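Local atomic coordinates of Afp1 (Serratia entomophila, PDB entry 6RBN), a protein that probably forms the inner tube of the anti-feeding prophage, a contractile injection system, by stacking many copies into a helical tube inside the sheath. Residues Pro13-Asp25 with Lys91-Gly103. Numbering follows the deposited sequence.
Sequences PIPTYRFIVTLGD and KKDIMISLTNEAG
Val21 and Ile96 lie side by side on one face of a two-strand antiparallel pairing, pointing the same way, with CG2 of Val21 3.9 Å from CG1 of Ile96. Val21 turns its other methyl, CG1, obliquely toward CG2 of Ile94, so each branch serves a different isoleucine. Further along, Leu23 and Ile94 again run alongside each other, CG of Leu23 meeting CD1 of Ile94 at 3.7 Å; the isoleucine reaches it because chi2 of -61° folds its chain back toward the leucine. Such branched apolar chains fill a buried face without polar groups needing partners, and beta-branching favours the extended backbone; Leu98 CD1 likewise meets Ile14 CG2. Strands 19-23 and 92-99 are neighbours in the curled antiparallel sheet of the gp19-like tail tube fold, and strand 109-121 pairs with the far edge of 92-99. Backbone bonds between Ile20 and Ser97 and between Thr22 and Met95 fix the register, while Gly24 N extends it to Asp93 O. Gly24 has a phi of 83°, where a CB would jam against the preceding carbonyl oxygen. Lys92 lays its aliphatic CD against Leu23 CD2 before its amine reaches Trp80 in a cation-pi contact. On the face of Ile20 and Ser97, Thr99 crosses Ile20 at about a right angle, Thr99 OG1 lying 3.6 Å from Ile20 CG1. Thr99 OG1 donates to Ser97 O at 2.6 Å, from above the carbonyl plane; the same oxygen accepts from Ile20 N. At the other end of the pairing, Arg18, just before strand 19-23, bends at chi2 and chi3, bringing NH1 to OE1 of Glu101, just past strand 92-99, at 3.0 Å in a salt bridge. The carboxylate oxygen lies close to the guanidinium plane, though the two flat groups stand 81° apart, and Tyr17 CD2 lies above the rim of one guanidinium face.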
ATOM      1  N   PRO A  13      32.751 -26.147  -1.194  1.00 69.79           N
ATOM      2  CA  PRO A  13      31.997 -27.382  -1.443  1.00 69.79           C
ATOM      3  C   PRO A  13      31.324 -27.378  -2.805  1.00 69.79           C
ATOM      4  O   PRO A  13      31.149 -26.348  -3.456  1.00 69.79           O
ATOM      5  CB  PRO A  13      30.961 -27.397  -0.319  1.00 69.79           C
ATOM      6  CG  PRO A  13      31.496 -26.526   0.712  1.00 69.79           C
ATOM      7  CD  PRO A  13      32.247 -25.460   0.007  1.00 69.79           C
ATOM      8  N   ILE A  14      30.940 -28.569  -3.235  1.00 67.08           N
ATOM      9  CA  ILE A  14      30.415 -28.811  -4.575  1.00 67.08           C
ATOM     10  C   ILE A  14      28.897 -28.901  -4.483  1.00 67.08           C
ATOM     11  O   ILE A  14      28.386 -29.615  -3.617  1.00 67.08           O
ATOM     12  CB  ILE A  14      30.998 -30.097  -5.183  1.00 67.08           C
ATOM     13  CG1 ILE A  14      32.521 -30.020  -5.197  1.00 67.08           C
ATOM     14  CG2 ILE A  14      30.498 -30.290  -6.594  1.00 67.08           C
ATOM     15  CD1 ILE A  14      33.183 -31.330  -5.478  1.00 67.08           C
ATOM     16  N   PRO A  15      28.152 -28.187  -5.322  1.00 65.44           N
ATOM     17  CA  PRO A  15      26.694 -28.328  -5.315  1.00 65.44           C
ATOM     18  C   PRO A  15      26.228 -29.595  -6.015  1.00 65.44           C
ATOM     19  O   PRO A  15      27.012 -30.321  -6.628  1.00 65.44           O
ATOM     20  CB  PRO A  15      26.219 -27.078  -6.055  1.00 65.44           C
ATOM     21  CG  PRO A  15      27.350 -26.723  -6.936  1.00 65.44           C
ATOM     22  CD  PRO A  15      28.589 -27.082  -6.190  1.00 65.44           C
ATOM     23  N   THR A  16      24.923 -29.852  -5.927  1.00 65.27           N
ATOM     24  CA  THR A  16      24.331 -31.102  -6.385  1.00 65.27           C
ATOM     25  C   THR A  16      23.738 -31.032  -7.783  1.00 65.27           C
ATOM     26  O   THR A  16      23.472 -32.082  -8.371  1.00 65.27           O
ATOM     27  CB  THR A  16      23.216 -31.556  -5.442  1.00 65.27           C
ATOM     28  OG1 THR A  16      22.196 -30.552  -5.394  1.00 65.27           O
ATOM     29  CG2 THR A  16      23.732 -31.793  -4.065  1.00 65.27           C
ATOM     30  N   TYR A  17      23.501 -29.845  -8.327  1.00 64.00           N
ATOM     31  CA  TYR A  17      22.657 -29.722  -9.505  1.00 64.00           C
ATOM     32  C   TYR A  17      23.375 -30.022 -10.811  1.00 64.00           C
ATOM     33  O   TYR A  17      22.755 -29.928 -11.873  1.00 64.00           O
ATOM     34  CB  TYR A  17      22.020 -28.326  -9.564  1.00 64.00           C
ATOM     35  CG  TYR A  17      22.978 -27.160  -9.675  1.00 64.00           C
ATOM     36  CD1 TYR A  17      23.457 -26.525  -8.541  1.00 64.00           C
ATOM     37  CD2 TYR A  17      23.378 -26.673 -10.913  1.00 64.00           C
ATOM     38  CE1 TYR A  17      24.319 -25.455  -8.638  1.00 64.00           C
ATOM     39  CE2 TYR A  17      24.242 -25.613 -11.017  1.00 64.00           C
ATOM     40  CZ  TYR A  17      24.706 -25.009  -9.876  1.00 64.00           C
ATOM     41  OH  TYR A  17      25.565 -23.946  -9.979  1.00 64.00           O
ATOM     42  N   ARG A  18      24.651 -30.382 -10.772  1.00 68.74           N
ATOM     43  CA  ARG A  18      25.411 -30.673 -11.983  1.00 68.74           C
ATOM     44  C   ARG A  18      25.977 -32.077 -11.877  1.00 68.74           C
ATOM     45  O   ARG A  18      26.879 -32.326 -11.072  1.00 68.74           O
ATOM     46  CB  ARG A  18      26.537 -29.672 -12.177  1.00 68.74           C
ATOM     47  CG  ARG A  18      27.222 -29.815 -13.505  1.00 68.74           C
ATOM     48  CD  ARG A  18      26.227 -29.425 -14.548  1.00 68.74           C
ATOM     49  NE  ARG A  18      25.944 -28.003 -14.481  1.00 68.74           N
ATOM     50  CZ  ARG A  18      24.783 -27.462 -14.821  1.00 68.74           C
ATOM     51  NH1 ARG A  18      24.608 -26.152 -14.748  1.00 68.74           N
ATOM     52  NH2 ARG A  18      23.775 -28.240 -15.164  1.00 68.74           N
ATOM     53  N   PHE A  19      25.469 -32.988 -12.701  1.00 66.29           N
ATOM     54  CA  PHE A  19      25.902 -34.370 -12.640  1.00 66.29           C
ATOM     55  C   PHE A  19      25.654 -35.036 -13.980  1.00 66.29           C
ATOM     56  O   PHE A  19      24.640 -34.791 -14.632  1.00 66.29           O
ATOM     57  CB  PHE A  19      25.198 -35.134 -11.503  1.00 66.29           C
ATOM     58  CG  PHE A  19      23.704 -35.225 -11.647  1.00 66.29           C
ATOM     59  CD1 PHE A  19      22.885 -34.216 -11.172  1.00 66.29           C
ATOM     60  CD2 PHE A  19      23.114 -36.346 -12.208  1.00 66.29           C
ATOM     61  CE1 PHE A  19      21.523 -34.303 -11.295  1.00 66.29           C
ATOM     62  CE2 PHE A  19      21.752 -36.436 -12.330  1.00 66.29           C
ATOM     63  CZ  PHE A  19      20.958 -35.415 -11.871  1.00 66.29           C
ATOM     64  N   ILE A  20      26.591 -35.881 -14.388  1.00 68.52           N
ATOM     65  CA  ILE A  20      26.411 -36.709 -15.569  1.00 68.52           C
ATOM     66  C   ILE A  20      26.297 -38.157 -15.122  1.00 68.52           C
ATOM     67  O   ILE A  20      26.885 -38.566 -14.117  1.00 68.52           O
ATOM     68  CB  ILE A  20      27.547 -36.524 -16.600  1.00 68.52           C
ATOM     69  CG1 ILE A  20      28.907 -36.847 -15.991  1.00 68.52           C
ATOM     70  CG2 ILE A  20      27.540 -35.113 -17.143  1.00 68.52           C
ATOM     71  CD1 ILE A  20      30.015 -36.900 -16.998  1.00 68.52           C
ATOM     72  N   VAL A  21      25.499 -38.925 -15.852  1.00 70.91           N
ATOM     73  CA  VAL A  21      25.232 -40.319 -15.526  1.00 70.91           C
ATOM     74  C   VAL A  21      25.648 -41.153 -16.725  1.00 70.91           C
ATOM     75  O   VAL A  21      24.965 -41.158 -17.756  1.00 70.91           O
ATOM     76  CB  VAL A  21      23.762 -40.561 -15.167  1.00 70.91           C
ATOM     77  CG1 VAL A  21      23.517 -42.033 -14.918  1.00 70.91           C
ATOM     78  CG2 VAL A  21      23.368 -39.760 -13.945  1.00 70.91           C
ATOM     79  N   THR A  22      26.777 -41.841 -16.604  1.00 74.13           N
ATOM     80  CA  THR A  22      27.225 -42.786 -17.619  1.00 74.13           C
ATOM     81  C   THR A  22      26.632 -44.145 -17.280  1.00 74.13           C
ATOM     82  O   THR A  22      27.040 -44.782 -16.306  1.00 74.13           O
ATOM     83  CB  THR A  22      28.747 -42.845 -17.678  1.00 74.13           C
ATOM     84  OG1 THR A  22      29.264 -41.544 -17.977  1.00 74.13           O
ATOM     85  CG2 THR A  22      29.187 -43.807 -18.755  1.00 74.13           C
ATOM     86  N   LEU A  23      25.673 -44.586 -18.078  1.00 75.70           N
ATOM     87  CA  LEU A  23      24.880 -45.777 -17.794  1.00 75.70           C
ATOM     88  C   LEU A  23      25.356 -46.882 -18.732  1.00 75.70           C
ATOM     89  O   LEU A  23      24.895 -47.000 -19.865  1.00 75.70           O
ATOM     90  CB  LEU A  23      23.394 -45.462 -17.947  1.00 75.70           C
ATOM     91  CG  LEU A  23      22.338 -46.459 -17.484  1.00 75.70           C
ATOM     92  CD1 LEU A  23      21.188 -45.703 -16.873  1.00 75.70           C
ATOM     93  CD2 LEU A  23      21.838 -47.300 -18.631  1.00 75.70           C
ATOM     94  N   GLY A  24      26.298 -47.685 -18.250  1.00 76.63           N
ATOM     95  CA  GLY A  24      26.872 -48.733 -19.063  1.00 76.63           C
ATOM     96  C   GLY A  24      27.983 -48.213 -19.946  1.00 76.63           C
ATOM     97  O   GLY A  24      29.106 -47.996 -19.487  1.00 76.63           O
ATOM     98  N   ASP A  25      27.678 -48.009 -21.227  1.00 83.73           N
ATOM     99  CA  ASP A  25      28.630 -47.435 -22.167  1.00 83.73           C
ATOM    100  C   ASP A  25      28.123 -46.134 -22.776  1.00 83.73           C
ATOM    101  O   ASP A  25      28.794 -45.570 -23.646  1.00 83.73           O
ATOM    102  CB  ASP A  25      28.961 -48.438 -23.276  1.00 83.73           C
ATOM    103  CG  ASP A  25      29.795 -49.602 -22.777  1.00 83.73           C
ATOM    104  OD1 ASP A  25      30.585 -49.405 -21.829  1.00 83.73           O
ATOM    105  OD2 ASP A  25      29.659 -50.715 -23.325  1.00 83.73           O
ATOM    106  N   LYS A  91      23.396 -56.649 -16.899  1.00 67.05           N
ATOM    107  CA  LYS A  91      23.787 -55.793 -15.793  1.00 67.05           C
ATOM    108  C   LYS A  91      24.799 -54.761 -16.263  1.00 67.05           C
ATOM    109  O   LYS A  91      25.739 -55.077 -16.994  1.00 67.05           O
ATOM    110  CB  LYS A  91      24.368 -56.622 -14.651  1.00 67.05           C
ATOM    111  CG  LYS A  91      23.349 -57.488 -13.949  1.00 67.05           C
ATOM    112  CD  LYS A  91      23.955 -58.198 -12.763  1.00 67.05           C
ATOM    113  CE  LYS A  91      22.923 -59.045 -12.052  1.00 67.05           C
ATOM    114  NZ  LYS A  91      23.499 -59.726 -10.870  1.00 67.05           N
ATOM    115  N   LYS A  92      24.599 -53.519 -15.835  1.00 68.81           N
ATOM    116  CA  LYS A  92      25.407 -52.396 -16.271  1.00 68.81           C
ATOM    117  C   LYS A  92      26.064 -51.743 -15.068  1.00 68.81           C
ATOM    118  O   LYS A  92      25.602 -51.883 -13.933  1.00 68.81           O
ATOM    119  CB  LYS A  92      24.564 -51.360 -17.016  1.00 68.81           C
ATOM    120  CG  LYS A  92      24.059 -51.810 -18.367  1.00 68.81           C
ATOM    121  CD  LYS A  92      23.214 -50.732 -18.997  1.00 68.81           C
ATOM    122  CE  LYS A  92      22.869 -51.057 -20.433  1.00 68.81           C
ATOM    123  NZ  LYS A  92      21.990 -52.241 -20.556  1.00 68.81           N
ATOM    124  N   ASP A  93      27.150 -51.025 -15.327  1.00 72.62           N
ATOM    125  CA  ASP A  93      27.843 -50.254 -14.306  1.00 72.62           C
ATOM    126  C   ASP A  93      27.551 -48.767 -14.476  1.00 72.62           C
ATOM    127  O   ASP A  93      27.688 -48.220 -15.573  1.00 72.62           O
ATOM    128  CB  ASP A  93      29.347 -50.530 -14.345  1.00 72.62           C
ATOM    129  CG  ASP A  93      29.918 -50.493 -15.742  1.00 72.62           C
ATOM    130  OD1 ASP A  93      29.133 -50.399 -16.707  1.00 72.62           O
ATOM    131  OD2 ASP A  93      31.158 -50.568 -15.878  1.00 72.62           O
ATOM    132  N   ILE A  94      27.143 -48.122 -13.385  1.00 70.15           N
ATOM    133  CA  ILE A  94      26.672 -46.743 -13.405  1.00 70.15           C
ATOM    134  C   ILE A  94      27.758 -45.853 -12.820  1.00 70.15           C
ATOM    135  O   ILE A  94      28.372 -46.196 -11.805  1.00 70.15           O
ATOM    136  CB  ILE A  94      25.363 -46.596 -12.606  1.00 70.15           C
ATOM    137  CG1 ILE A  94      24.365 -47.688 -12.980  1.00 70.15           C
ATOM    138  CG2 ILE A  94      24.734 -45.238 -12.834  1.00 70.15           C
ATOM    139  CD1 ILE A  94      23.953 -47.686 -14.408  1.00 70.15           C
ATOM    140  N   MET A  95      27.997 -44.708 -13.453  1.00 70.31           N
ATOM    141  CA  MET A  95      28.880 -43.690 -12.905  1.00 70.31           C
ATOM    142  C   MET A  95      28.121 -42.378 -12.829  1.00 70.31           C
ATOM    143  O   MET A  95      27.609 -41.900 -13.842  1.00 70.31           O
ATOM    144  CB  MET A  95      30.124 -43.498 -13.762  1.00 70.31           C
ATOM    145  CG  MET A  95      31.147 -42.593 -13.122  1.00 70.31           C
ATOM    146  SD  MET A  95      32.464 -42.182 -14.265  1.00 70.31           S
ATOM    147  CE  MET A  95      33.144 -43.801 -14.516  1.00 70.31           C
ATOM    148  N   ILE A  96      28.055 -41.791 -11.638  1.00 67.74           N
ATOM    149  CA  ILE A  96      27.420 -40.496 -11.435  1.00 67.74           C
ATOM    150  C   ILE A  96      28.504 -39.536 -10.970  1.00 67.74           C
ATOM    151  O   ILE A  96      29.035 -39.680  -9.864  1.00 67.74           O
ATOM    152  CB  ILE A  96      26.267 -40.566 -10.431  1.00 67.74           C
ATOM    153  CG1 ILE A  96      25.178 -41.497 -10.955  1.00 67.74           C
ATOM    154  CG2 ILE A  96      25.694 -39.195 -10.194  1.00 67.74           C
ATOM    155  CD1 ILE A  96      24.108 -41.804  -9.955  1.00 67.74           C
ATOM    156  N   SER A  97      28.828 -38.557 -11.808  1.00 68.54           N
ATOM    157  CA  SER A  97      29.979 -37.689 -11.610  1.00 68.54           C
ATOM    158  C   SER A  97      29.518 -36.262 -11.362  1.00 68.54           C
ATOM    159  O   SER A  97      28.831 -35.684 -12.204  1.00 68.54           O
ATOM    160  CB  SER A  97      30.885 -37.713 -12.842  1.00 68.54           C
ATOM    161  OG  SER A  97      31.331 -39.018 -13.143  1.00 68.54           O
ATOM    162  N   LEU A  98      29.913 -35.687 -10.227  1.00 69.11           N
ATOM    163  CA  LEU A  98      29.764 -34.247 -10.040  1.00 69.11           C
ATOM    164  C   LEU A  98      30.711 -33.525 -10.985  1.00 69.11           C
ATOM    165  O   LEU A  98      31.914 -33.802 -11.004  1.00 69.11           O
ATOM    166  CB  LEU A  98      30.030 -33.846  -8.594  1.00 69.11           C
ATOM    167  CG  LEU A  98      28.932 -34.214  -7.602  1.00 69.11           C
ATOM    168  CD1 LEU A  98      29.353 -33.867  -6.198  1.00 69.11           C
ATOM    169  CD2 LEU A  98      27.673 -33.475  -7.966  1.00 69.11           C
ATOM    170  N   THR A  99      30.171 -32.603 -11.768  1.00 73.46           N
ATOM    171  CA  THR A  99      30.825 -32.150 -12.979  1.00 73.46           C
ATOM    172  C   THR A  99      31.002 -30.635 -12.918  1.00 73.46           C
ATOM    173  O   THR A  99      30.329 -29.939 -12.156  1.00 73.46           O
ATOM    174  CB  THR A  99      29.987 -32.583 -14.201  1.00 73.46           C
ATOM    175  OG1 THR A  99      29.552 -33.929 -13.997  1.00 73.46           O
ATOM    176  CG2 THR A  99      30.797 -32.610 -15.481  1.00 73.46           C
ATOM    177  N   ASN A 100      31.944 -30.139 -13.716  1.00 80.33           N
ATOM    178  CA  ASN A 100      32.121 -28.726 -14.007  1.00 80.33           C
ATOM    179  C   ASN A 100      30.887 -28.182 -14.740  1.00 80.33           C
ATOM    180  O   ASN A 100      30.033 -28.936 -15.218  1.00 80.33           O
ATOM    181  CB  ASN A 100      33.386 -28.554 -14.847  1.00 80.33           C
ATOM    182  CG  ASN A 100      33.914 -27.149 -14.847  1.00 80.33           C
ATOM    183  OD1 ASN A 100      33.333 -26.253 -14.237  1.00 80.33           O
ATOM    184  ND2 ASN A 100      35.032 -26.944 -15.530  1.00 80.33           N
ATOM    185  N   GLU A 101      30.799 -26.851 -14.832  1.00 80.89           N
ATOM    186  CA  GLU A 101      29.677 -26.217 -15.521  1.00 80.89           C
ATOM    187  C   GLU A 101      29.668 -26.549 -17.009  1.00 80.89           C
ATOM    188  O   GLU A 101      28.624 -26.898 -17.570  1.00 80.89           O
ATOM    189  CB  GLU A 101      29.718 -24.705 -15.316  1.00 80.89           C
ATOM    190  CG  GLU A 101      28.626 -23.950 -16.059  1.00 80.89           C
ATOM    191  CD  GLU A 101      27.230 -24.245 -15.541  1.00 80.89           C
ATOM    192  OE1 GLU A 101      27.079 -24.521 -14.335  1.00 80.89           O
ATOM    193  OE2 GLU A 101      26.279 -24.214 -16.349  1.00 80.89           O
ATOM    194  N   ALA A 102      30.827 -26.462 -17.663  1.00 83.89           N
ATOM    195  CA  ALA A 102      30.896 -26.797 -19.078  1.00 83.89           C
ATOM    196  C   ALA A 102      30.818 -28.295 -19.324  1.00 83.89           C
ATOM    197  O   ALA A 102      30.389 -28.710 -20.404  1.00 83.89           O
ATOM    198  CB  ALA A 102      32.180 -26.243 -19.686  1.00 83.89           C
ATOM    199  N   GLY A 103      31.208 -29.109 -18.352  1.00 82.60           N
ATOM    200  CA  GLY A 103      31.252 -30.543 -18.520  1.00 82.60           C
ATOM    201  C   GLY A 103      32.617 -31.115 -18.817  1.00 82.60           C
ATOM    202  O   GLY A 103      32.709 -32.294 -19.170  1.00 82.60           O
TER